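Local coordinates for protein epidermin modifying enzyme EPID (PDB 1G63) that catalyses the FMN-dependent oxidative decarboxylation of the C-terminal cysteine residue of the precursor peptide of the lantibiotic epidermin, leaving a carbon-carbon double bond, at residues Y21-F29 with M162-L173. Numbering follows the deposited sequence.
Sequences YIVELKQHF and MPNIENVLNFVL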
ATOM      1  N   TYR B  21       1.652  -5.156  37.148  1.00 45.88           N
ATOM      2  CA  TYR B  21       0.463  -4.884  37.936  1.00 45.39           C
ATOM      3  C   TYR B  21      -0.619  -5.913  37.651  1.00 46.26           C
ATOM      4  O   TYR B  21      -1.319  -6.355  38.562  1.00 46.62           O
ATOM      5  CB  TYR B  21      -0.083  -3.485  37.636  1.00 44.21           C
ATOM      6  CG  TYR B  21       0.738  -2.355  38.202  1.00 43.13           C
ATOM      7  CD1 TYR B  21       1.854  -1.868  37.528  1.00 43.38           C
ATOM      8  CD2 TYR B  21       0.406  -1.780  39.425  1.00 44.32           C
ATOM      9  CE1 TYR B  21       2.618  -0.830  38.059  1.00 43.00           C
ATOM     10  CE2 TYR B  21       1.164  -0.743  39.967  1.00 44.23           C
ATOM     11  CZ  TYR B  21       2.268  -0.274  39.277  1.00 43.80           C
ATOM     12  OH  TYR B  21       3.015   0.754  39.807  1.00 44.96           O
ATOM     13  N   ILE B  22      -0.749  -6.294  36.385  1.00 46.58           N
ATOM     14  CA  ILE B  22      -1.768  -7.246  35.974  1.00 47.04           C
ATOM     15  C   ILE B  22      -1.692  -8.568  36.719  1.00 47.94           C
ATOM     16  O   ILE B  22      -2.643  -8.967  37.395  1.00 46.67           O
ATOM     17  CB  ILE B  22      -1.684  -7.515  34.465  1.00 46.36           C
ATOM     18  CG1 ILE B  22      -1.925  -6.211  33.706  1.00 46.80           C
ATOM     19  CG2 ILE B  22      -2.704  -8.567  34.065  1.00 45.39           C
ATOM     20  CD1 ILE B  22      -1.726  -6.318  32.204  1.00 48.47           C
ATOM     21  N   VAL B  23      -0.559  -9.246  36.596  1.00 49.97           N
ATOM     22  CA  VAL B  23      -0.384 -10.534  37.254  1.00 51.63           C
ATOM     23  C   VAL B  23      -0.612 -10.428  38.765  1.00 52.09           C
ATOM     24  O   VAL B  23      -1.176 -11.330  39.389  1.00 51.43           O
ATOM     25  CB  VAL B  23       1.026 -11.105  36.970  1.00 51.98           C
ATOM     26  CG1 VAL B  23       2.084 -10.069  37.307  1.00 52.61           C
ATOM     27  CG2 VAL B  23       1.240 -12.391  37.767  1.00 51.11           C
ATOM     28  N   GLU B  24      -0.181  -9.312  39.343  1.00 53.03           N
ATOM     29  CA  GLU B  24      -0.334  -9.078  40.773  1.00 53.29           C
ATOM     30  C   GLU B  24      -1.811  -8.910  41.148  1.00 52.27           C
ATOM     31  O   GLU B  24      -2.300  -9.540  42.086  1.00 51.82           O
ATOM     32  CB  GLU B  24       0.446  -7.825  41.171  1.00 55.63           C
ATOM     33  CG  GLU B  24       0.703  -7.713  42.659  1.00 59.44           C
ATOM     34  CD  GLU B  24       1.865  -8.567  43.117  1.00 60.52           C
ATOM     35  OE1 GLU B  24       2.053  -8.704  44.344  1.00 61.17           O
ATOM     36  OE2 GLU B  24       2.594  -9.092  42.251  1.00 61.49           O
ATOM     37  N   LEU B  25      -2.511  -8.059  40.404  1.00 51.25           N
ATOM     38  CA  LEU B  25      -3.924  -7.789  40.645  1.00 50.01           C
ATOM     39  C   LEU B  25      -4.830  -8.976  40.328  1.00 50.18           C
ATOM     40  O   LEU B  25      -5.938  -9.067  40.852  1.00 48.72           O
ATOM     41  CB  LEU B  25      -4.371  -6.576  39.828  1.00 48.21           C
ATOM     42  CG  LEU B  25      -3.745  -5.235  40.214  1.00 48.00           C
ATOM     43  CD1 LEU B  25      -4.111  -4.171  39.193  1.00 47.91           C
ATOM     44  CD2 LEU B  25      -4.223  -4.836  41.599  1.00 48.29           C
ATOM     45  N   LYS B  26      -4.364  -9.880  39.469  1.00 50.71           N
ATOM     46  CA  LYS B  26      -5.153 -11.053  39.101  1.00 51.45           C
ATOM     47  C   LYS B  26      -5.437 -11.933  40.308  1.00 52.58           C
ATOM     48  O   LYS B  26      -6.300 -12.813  40.260  1.00 51.85           O
ATOM     49  CB  LYS B  26      -4.423 -11.888  38.050  1.00 51.47           C
ATOM     50  CG  LYS B  26      -4.556 -11.373  36.633  1.00 51.29           C
ATOM     51  CD  LYS B  26      -5.226 -12.399  35.734  1.00 49.93           C
ATOM     52  CE  LYS B  26      -6.596 -12.782  36.250  1.00 50.12           C
ATOM     53  NZ  LYS B  26      -7.215 -13.846  35.414  1.00 49.42           N
ATOM     54  N   GLN B  27      -4.706 -11.692  41.390  1.00 53.10           N
ATOM     55  CA  GLN B  27      -4.870 -12.475  42.599  1.00 53.93           C
ATOM     56  C   GLN B  27      -5.922 -11.934  43.552  1.00 53.09           C
ATOM     57  O   GLN B  27      -6.340 -12.634  44.470  1.00 54.06           O
ATOM     58  CB  GLN B  27      -3.536 -12.576  43.329  1.00 57.17           C
ATOM     59  CG  GLN B  27      -2.428 -13.181  42.494  1.00 59.73           C
ATOM     60  CD  GLN B  27      -1.133 -13.304  43.270  1.00 62.08           C
ATOM     61  OE1 GLN B  27      -0.596 -12.311  43.772  1.00 63.02           O
ATOM     62  NE2 GLN B  27      -0.619 -14.527  43.374  1.00 63.61           N
ATOM     63  N   HIS B  28      -6.358 -10.697  43.344  1.00 52.31           N
ATOM     64  CA  HIS B  28      -7.356 -10.109  44.229  1.00 50.67           C
ATOM     65  C   HIS B  28      -8.696  -9.832  43.555  1.00 49.50           C
ATOM     66  O   HIS B  28      -9.703  -9.651  44.235  1.00 49.41           O
ATOM     67  CB  HIS B  28      -6.825  -8.808  44.842  1.00 51.23           C
ATOM     68  CG  HIS B  28      -5.512  -8.958  45.546  1.00 52.27           C
ATOM     69  ND1 HIS B  28      -4.325  -9.165  44.876  1.00 54.10           N
ATOM     70  CD2 HIS B  28      -5.197  -8.917  46.862  1.00 52.55           C
ATOM     71  CE1 HIS B  28      -3.334  -9.241  45.747  1.00 53.98           C
ATOM     72  NE2 HIS B  28      -3.836  -9.093  46.961  1.00 53.59           N
ATOM     73  N   PHE B  29      -8.714  -9.796  42.225  1.00 48.07           N
ATOM     74  CA  PHE B  29      -9.955  -9.520  41.497  1.00 45.93           C
ATOM     75  C   PHE B  29     -10.327 -10.636  40.529  1.00 46.11           C
ATOM     76  O   PHE B  29      -9.469 -11.165  39.820  1.00 45.25           O
ATOM     77  CB  PHE B  29      -9.843  -8.187  40.743  1.00 43.07           C
ATOM     78  CG  PHE B  29      -9.506  -7.015  41.629  1.00 39.21           C
ATOM     79  CD1 PHE B  29      -8.191  -6.764  42.003  1.00 37.64           C
ATOM     80  CD2 PHE B  29     -10.512  -6.181  42.114  1.00 37.79           C
ATOM     81  CE1 PHE B  29      -7.876  -5.697  42.851  1.00 36.94           C
ATOM     82  CE2 PHE B  29     -10.213  -5.116  42.961  1.00 36.94           C
ATOM     83  CZ  PHE B  29      -8.888  -4.874  43.330  1.00 36.73           C
ATOM     84  N   MET B 162       6.027   5.253  40.669  1.00 36.98           N
ATOM     85  CA  MET B 162       4.876   4.385  40.482  1.00 38.12           C
ATOM     86  C   MET B 162       4.391   3.813  41.822  1.00 39.04           C
ATOM     87  O   MET B 162       5.188   3.525  42.721  1.00 39.09           O
ATOM     88  CB  MET B 162       5.229   3.252  39.503  1.00 35.60           C
ATOM     89  CG  MET B 162       5.303   3.686  38.025  1.00 33.64           C
ATOM     90  SD  MET B 162       3.687   3.893  37.186  1.00 31.27           S
ATOM     91  CE  MET B 162       3.194   5.327  37.863  1.00 33.86           C
ATOM     92  N   PRO B 163       3.069   3.645  41.967  1.00 40.51           N
ATOM     93  CA  PRO B 163       2.471   3.109  43.193  1.00 41.11           C
ATOM     94  C   PRO B 163       2.794   1.627  43.410  1.00 42.88           C
ATOM     95  O   PRO B 163       2.761   0.833  42.471  1.00 42.26           O
ATOM     96  CB  PRO B 163       0.968   3.302  42.971  1.00 40.25           C
ATOM     97  CG  PRO B 163       0.865   4.270  41.820  1.00 40.68           C
ATOM     98  CD  PRO B 163       2.030   3.911  40.960  1.00 40.26           C
ATOM     99  N   ASN B 164       3.099   1.263  44.651  1.00 45.05           N
ATOM    100  CA  ASN B 164       3.365  -0.128  45.007  1.00 46.94           C
ATOM    101  C   ASN B 164       1.999  -0.827  44.870  1.00 46.45           C
ATOM    102  O   ASN B 164       0.962  -0.180  45.008  1.00 44.91           O
ATOM    103  CB  ASN B 164       3.892  -0.179  46.450  1.00 51.59           C
ATOM    104  CG  ASN B 164       3.988  -1.593  46.999  1.00 57.41           C
ATOM    105  OD1 ASN B 164       2.980  -2.193  47.395  1.00 59.36           O
ATOM    106  ND2 ASN B 164       5.206  -2.138  47.027  1.00 59.41           N
ATOM    107  N   ILE B 165       1.982  -2.126  44.589  1.00 46.71           N
ATOM    108  CA  ILE B 165       0.710  -2.833  44.421  1.00 47.40           C
ATOM    109  C   ILE B 165      -0.146  -2.806  45.692  1.00 48.11           C
ATOM    110  O   ILE B 165      -1.373  -2.903  45.635  1.00 47.63           O
ATOM    111  CB  ILE B 165       0.945  -4.291  43.947  1.00 47.67           C
ATOM    112  CG1 ILE B 165      -0.230  -4.750  43.079  1.00 48.10           C
ATOM    113  CG2 ILE B 165       1.148  -5.212  45.126  1.00 47.44           C
ATOM    114  CD1 ILE B 165      -1.531  -4.953  43.807  1.00 49.26           C
ATOM    115  N   GLU B 166       0.510  -2.658  46.837  1.00 49.55           N
ATOM    116  CA  GLU B 166      -0.179  -2.579  48.120  1.00 50.01           C
ATOM    117  C   GLU B 166      -0.873  -1.211  48.174  1.00 47.98           C
ATOM    118  O   GLU B 166      -1.956  -1.064  48.743  1.00 46.94           O
ATOM    119  CB  GLU B 166       0.838  -2.706  49.257  1.00 53.51           C
ATOM    120  CG  GLU B 166       0.301  -2.353  50.632  1.00 60.22           C
ATOM    121  CD  GLU B 166       1.360  -1.696  51.521  1.00 65.07           C
ATOM    122  OE1 GLU B 166       1.013  -1.280  52.652  1.00 67.05           O
ATOM    123  OE2 GLU B 166       2.536  -1.591  51.092  1.00 66.09           O
ATOM    124  N   ASN B 167      -0.229  -0.215  47.571  1.00 46.47           N
ATOM    125  CA  ASN B 167      -0.761   1.139  47.516  1.00 44.89           C
ATOM    126  C   ASN B 167      -2.064   1.219  46.701  1.00 42.81           C
ATOM    127  O   ASN B 167      -3.043   1.811  47.159  1.00 42.55           O
ATOM    128  CB  ASN B 167       0.278   2.095  46.910  1.00 47.68           C
ATOM    129  CG  ASN B 167       1.446   2.390  47.855  1.00 50.06           C
ATOM    130  OD1 ASN B 167       2.478   2.932  47.432  1.00 52.04           O
ATOM    131  ND2 ASN B 167       1.286   2.052  49.131  1.00 48.01           N
ATOM    132  N   VAL B 168      -2.094   0.627  45.508  1.00 40.02           N
ATOM    133  CA  VAL B 168      -3.318   0.703  44.714  1.00 38.58           C
ATOM    134  C   VAL B 168      -4.418  -0.177  45.305  1.00 36.74           C
ATOM    135  O   VAL B 168      -5.601   0.097  45.127  1.00 36.85           O
ATOM    136  CB  VAL B 168      -3.082   0.360  43.195  1.00 35.75           C
ATOM    137  CG1 VAL B 168      -1.696   0.785  42.779  1.00 36.99           C
ATOM    138  CG2 VAL B 168      -3.303  -1.089  42.921  1.00 36.12           C
ATOM    139  N   LEU B 169      -4.032  -1.225  46.021  1.00 35.82           N
ATOM    140  CA  LEU B 169      -5.017  -2.105  46.644  1.00 35.27           C
ATOM    141  C   LEU B 169      -5.731  -1.350  47.760  1.00 35.19           C
ATOM    142  O   LEU B 169      -6.943  -1.417  47.888  1.00 33.39           O
ATOM    143  CB  LEU B 169      -4.325  -3.342  47.211  1.00 34.91           C
ATOM    144  CG  LEU B 169      -4.487  -4.661  46.452  1.00 35.92           C
ATOM    145  CD1 LEU B 169      -4.671  -4.410  44.974  1.00 36.69           C
ATOM    146  CD2 LEU B 169      -3.273  -5.540  46.717  1.00 34.49           C
ATOM    147  N   ASN B 170      -4.964  -0.612  48.555  1.00 36.12           N
ATOM    148  CA  ASN B 170      -5.522   0.151  49.665  1.00 36.90           C
ATOM    149  C   ASN B 170      -6.345   1.354  49.205  1.00 36.18           C
ATOM    150  O   ASN B 170      -7.363   1.689  49.813  1.00 36.31           O
ATOM    151  CB  ASN B 170      -4.398   0.645  50.585  1.00 38.86           C
ATOM    152  CG  ASN B 170      -4.926   1.364  51.824  1.00 41.52           C
ATOM    153  OD1 ASN B 170      -5.505   0.740  52.720  1.00 45.17           O
ATOM    154  ND2 ASN B 170      -4.743   2.679  51.874  1.00 40.61           N
ATOM    155  N   PHE B 171      -5.893   2.011  48.139  1.00 35.64           N
ATOM    156  CA  PHE B 171      -6.580   3.185  47.613  1.00 33.84           C
ATOM    157  C   PHE B 171      -7.885   2.788  46.948  1.00 33.73           C
ATOM    158  O   PHE B 171      -8.859   3.530  46.983  1.00 34.11           O
ATOM    159  CB  PHE B 171      -5.697   3.906  46.597  1.00 31.84           C
ATOM    160  CG  PHE B 171      -6.257   5.219  46.132  1.00 29.88           C
ATOM    161  CD1 PHE B 171      -6.259   6.326  46.974  1.00 29.16           C
ATOM    162  CD2 PHE B 171      -6.788   5.348  44.856  1.00 29.50           C
ATOM    163  CE1 PHE B 171      -6.782   7.554  46.554  1.00 28.91           C
ATOM    164  CE2 PHE B 171      -7.319   6.577  44.421  1.00 31.00           C
ATOM    165  CZ  PHE B 171      -7.315   7.680  45.275  1.00 28.69           C
ATOM    166  N   VAL B 172      -7.896   1.602  46.357  1.00 34.59           N
ATOM    167  CA  VAL B 172      -9.065   1.106  45.655  1.00 37.79           C
ATOM    168  C   VAL B 172     -10.083   0.364  46.523  1.00 40.08           C
ATOM    169  O   VAL B 172     -11.279   0.434  46.252  1.00 39.51           O
ATOM    170  CB  VAL B 172      -8.628   0.210  44.459  1.00 36.52           C
ATOM    171  CG1 VAL B 172      -9.816  -0.578  43.902  1.00 34.80           C
ATOM    172  CG2 VAL B 172      -8.033   1.092  43.370  1.00 34.97           C
ATOM    173  N   LEU B 173      -9.624  -0.327  47.564  1.00 42.95           N
ATOM    174  CA  LEU B 173     -10.538  -1.079  48.420  1.00 46.04           C
ATOM    175  C   LEU B 173     -11.002  -0.412  49.735  1.00 48.59           C
ATOM    176  O   LEU B 173     -11.487  -1.098  50.641  1.00 48.47           O
ATOM    177  CB  LEU B 173      -9.956  -2.468  48.720  1.00 44.51           C
ATOM    178  CG  LEU B 173      -9.928  -3.585  47.653  1.00 44.96           C
ATOM    179  CD1 LEU B 173     -11.257  -3.642  46.902  1.00 43.52           C
ATOM    180  CD2 LEU B 173      -8.799  -3.367  46.689  1.00 43.43           C
TER
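Helix 21-25 and helix 165-172 pack with their axes 11.1 Å apart and their directions 58° from parallel; the closest CA atoms are those of Tyr21 and Ile165. The phenol of Tyr21 reaches across to the turn before the second helix. Its OH donates to Pro163 O at 2.7 Å, with a C=O...donor angle of 141° and the donor slightly tilted from the carbonyl plane. Along the helices beyond this bond the contact is mostly apolar. CD2 of Leu25 meets Ile165 CD1 at 3.5 Å and Leu169 CD1 at 3.4 Å. Leu169 CD1 also sits at the edge of the Phe29 ring, while Leu169 CD2 lies over one face of the His28 imidazole, 3.8 Å from the ring centroid, a CH-pi contact. With CG beside the backbone N (chi1 -55°), His28 also places ND1 for a weak bond to Glu24 O. Phe29 CZ touches Leu173 CD2 at 3.7 Å. Leu80 of strand 76-82 and Phe113 of strand 110-114 touch Tyr21 and Val168, respectively, placing both helices on one face of the Rossmann-like parallel sheet. The helices thus join through aliphatic and aromatic packing, with one hydrogen bond tying the tyrosine hydroxyl to the loop just before helix 165-172.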